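Local coordinates for protein galectin (Xenopus laevis, PDB 3WUC) that probably binds lactose and related beta-galactosides, as a proto-type galectin whose beta-sandwich domain here holds a galactose–glucose glycan, at residues C48-R53 and N61-N66. Numbering follows the deposited sequence.
Sequences CHCNPR and NTIVLN. With GAL (beta-D-galactopyranose), chain D; GLC (alpha-D-glucopyranose), chain C.
R53 lays its guanidinium across V64, whose CG2 lies against one face of the group, offset toward the rim, and meets R53 CD at 3.6 Å. The R53 chain is extended from CG to NE; it crosses V64 and brings the guanidinium to the sugars. R53 NH1 donates to GLC O3 at 2.6 Å, and R53 NH2 to GAL O4 as well as, weakly, to GLC O3 and GAL O5. H49 NE2 bonds GAL O4 at 2.8 Å from near the ring plane, while across the hairpin N66 ND2 gives a nearly straight bond to GAL O6 (2.8 Å, 168°). N51 OD1 lies in the R53 guanidinium plane and accepts from both R53 NE (2.8 Å) and NH2, NE standing above the amide plane; this side-on grip helps fix the group's rotation. In the second shell, D59 forms a salt bridge with R53 NH1, D38 OD1 is hydrogen-bonded to H49 ND1, and F35 O holds N51 ND2. Antiparallel pairs H49–N66, N51–V64 and R53–T62 are hydrogen-bonded, their side chains sharing the sugar-binding face; a G1 bulge sets N61 and T62 against R53. On the other face, C50 SG meets L65 CD2 at 3.6 Å and P52 packs on I63, with L65 reaching I110 and F112 of the second sheet. H49 NE2 and R53 NH2 converging on GAL O4 are consistent with the galectin preference for galactose, whose axial 4-hydroxyl they engage.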
loop_
_atom_site.group_PDB
_atom_site.type_symbol
_atom_site.label_atom_id
_atom_site.label_comp_id
_atom_site.label_asym_id
_atom_site.label_seq_id
_atom_site.Cartn_x
_atom_site.Cartn_y
_atom_site.Cartn_z
ATOM N N CYS B 48 -12.065 21.406 2.706
ATOM C CA CYS B 48 -12.364 20.545 3.827
ATOM C C CYS B 48 -11.240 20.551 4.828
ATOM O O CYS B 48 -10.141 20.101 4.531
ATOM C CB CYS B 48 -12.655 19.133 3.309
ATOM S SG CYS B 48 -13.196 18.014 4.671
ATOM N N HIS B 49 -11.500 21.091 6.009
ATOM C CA HIS B 49 -10.646 20.983 7.185
ATOM C C HIS B 49 -11.272 19.950 8.091
ATOM O O HIS B 49 -12.392 20.155 8.496
ATOM C CB HIS B 49 -10.626 22.346 7.889
ATOM C CG HIS B 49 -10.090 22.382 9.298
ATOM N ND1 HIS B 49 -8.761 22.249 9.642
ATOM C CD2 HIS B 49 -10.708 22.676 10.476
ATOM C CE1 HIS B 49 -8.589 22.435 10.928
ATOM N NE2 HIS B 49 -9.757 22.712 11.456
ATOM N N CYS B 50 -10.621 18.795 8.281
ATOM C CA CYS B 50 -11.164 17.656 9.062
ATOM C C CYS B 50 -10.327 17.601 10.309
ATOM O O CYS B 50 -9.166 17.265 10.287
ATOM C CB CYS B 50 -11.007 16.393 8.233
ATOM S SG CYS B 50 -11.562 14.933 9.111
ATOM N N ASN B 51 -10.964 17.959 11.439
ATOM C CA ASN B 51 -10.298 18.229 12.635
ATOM C C ASN B 51 -10.828 17.416 13.855
ATOM O O ASN B 51 -11.585 17.910 14.684
ATOM C CB ASN B 51 -10.349 19.729 12.928
ATOM C CG ASN B 51 -9.485 20.201 14.120
ATOM O OD1 ASN B 51 -9.930 21.208 14.785
ATOM N ND2 ASN B 51 -8.357 19.564 14.449
ATOM N N PRO B 52 -10.441 16.151 13.955
ATOM C CA PRO B 52 -10.828 15.464 15.174
ATOM C C PRO B 52 -10.174 16.068 16.412
ATOM O O PRO B 52 -8.999 16.323 16.463
ATOM C CB PRO B 52 -10.357 14.023 14.908
ATOM C CG PRO B 52 -10.196 13.870 13.400
ATOM C CD PRO B 52 -9.708 15.284 13.036
ATOM N N ARG B 53 -11.026 16.374 17.431
ATOM C CA ARG B 53 -10.631 17.010 18.674
ATOM C C ARG B 53 -10.837 16.064 19.840
ATOM O O ARG B 53 -11.985 15.676 20.131
ATOM C CB ARG B 53 -11.473 18.215 18.954
ATOM C CG ARG B 53 -11.167 19.303 17.872
ATOM C CD ARG B 53 -12.200 20.439 17.833
ATOM N NE ARG B 53 -11.774 21.483 16.881
ATOM C CZ ARG B 53 -12.193 22.764 16.906
ATOM N NH1 ARG B 53 -13.133 23.162 17.802
ATOM N NH2 ARG B 53 -11.718 23.601 16.034
ATOM N N ASN B 61 -13.769 14.686 22.209
ATOM C CA ASN B 61 -13.989 13.508 21.353
ATOM C C ASN B 61 -15.000 13.724 20.244
ATOM O O ASN B 61 -15.960 12.971 20.025
ATOM C CB ASN B 61 -14.320 12.258 22.189
ATOM C CG ASN B 61 -13.256 11.930 23.190
ATOM O OD1 ASN B 61 -13.578 11.481 24.330
ATOM N ND2 ASN B 61 -12.052 12.170 22.876
ATOM N N THR B 62 -14.761 14.841 19.502
ATOM C CA THR B 62 -15.676 15.312 18.482
ATOM C C THR B 62 -14.869 15.696 17.234
ATOM O O THR B 62 -13.791 16.285 17.418
ATOM C CB THR B 62 -16.429 16.565 18.979
ATOM O OG1 THR B 62 -17.241 16.178 20.100
ATOM C CG2 THR B 62 -17.357 17.073 17.979
ATOM N N ILE B 63 -15.421 15.324 16.070
ATOM C CA ILE B 63 -14.871 15.778 14.793
ATOM C C ILE B 63 -15.498 17.102 14.434
ATOM O O ILE B 63 -16.729 17.234 14.281
ATOM C CB ILE B 63 -15.054 14.753 13.673
ATOM C CG1 ILE B 63 -14.511 13.409 14.091
ATOM C CG2 ILE B 63 -14.331 15.218 12.439
ATOM C CD1 ILE B 63 -14.747 12.294 13.099
ATOM N N VAL B 64 -14.633 18.130 14.180
ATOM C CA VAL B 64 -15.024 19.379 13.600
ATOM C C VAL B 64 -14.616 19.411 12.140
ATOM O O VAL B 64 -13.397 19.155 11.868
ATOM C CB VAL B 64 -14.409 20.561 14.384
ATOM C CG1 VAL B 64 -14.551 21.858 13.627
ATOM C CG2 VAL B 64 -15.081 20.707 15.748
ATOM N N LEU B 65 -15.560 19.653 11.253
ATOM C CA LEU B 65 -15.271 19.929 9.844
ATOM C C LEU B 65 -15.597 21.399 9.537
ATOM O O LEU B 65 -16.578 21.975 10.014
ATOM C CB LEU B 65 -16.032 19.034 8.894
ATOM C CG LEU B 65 -15.938 17.518 9.021
ATOM C CD1 LEU B 65 -16.850 16.997 7.966
ATOM C CD2 LEU B 65 -14.527 16.898 8.926
ATOM N N ASN B 66 -14.757 22.020 8.699
ATOM C CA ASN B 66 -15.110 23.373 8.266
ATOM C C ASN B 66 -14.459 23.605 6.924
ATOM O O ASN B 66 -13.732 22.755 6.434
ATOM C CB ASN B 66 -14.620 24.418 9.312
ATOM C CG ASN B 66 -15.471 25.671 9.323
ATOM O OD1 ASN B 66 -16.250 25.947 8.405
ATOM N ND2 ASN B 66 -15.244 26.471 10.392
HETATM C C1 GAL D . -10.836 27.204 15.363
HETATM C C2 GAL D . -9.448 26.632 15.473
HETATM C C3 GAL D . -8.872 26.362 14.101
HETATM C C4 GAL D . -9.861 25.526 13.297
HETATM C C5 GAL D . -11.235 26.232 13.315
HETATM C C6 GAL D . -12.251 25.406 12.554
HETATM O O2 GAL D . -8.635 27.655 16.102
HETATM O O3 GAL D . -7.574 25.842 14.184
HETATM O O4 GAL D . -9.904 24.170 13.808
HETATM O O5 GAL D . -11.669 26.328 14.662
HETATM O O6 GAL D . -13.554 25.963 12.606
HETATM C C1 GLC C . -14.611 28.912 18.701
HETATM C C2 GLC C . -14.790 27.467 18.208
HETATM C C3 GLC C . -13.397 26.948 17.831
HETATM C C4 GLC C . -12.605 27.833 16.860
HETATM C C5 GLC C . -12.574 29.275 17.391
HETATM C C6 GLC C . -11.994 30.222 16.332
HETATM O O1 GLC C . -13.861 28.784 19.882
HETATM O O2 GLC C . -15.324 26.670 19.244
HETATM O O3 GLC C . -13.630 25.681 17.172
HETATM O O4 GLC C . -11.268 27.299 16.716
HETATM O O5 GLC C . -13.914 29.701 17.750
HETATM O O6 GLC C . -12.549 30.292 14.981
#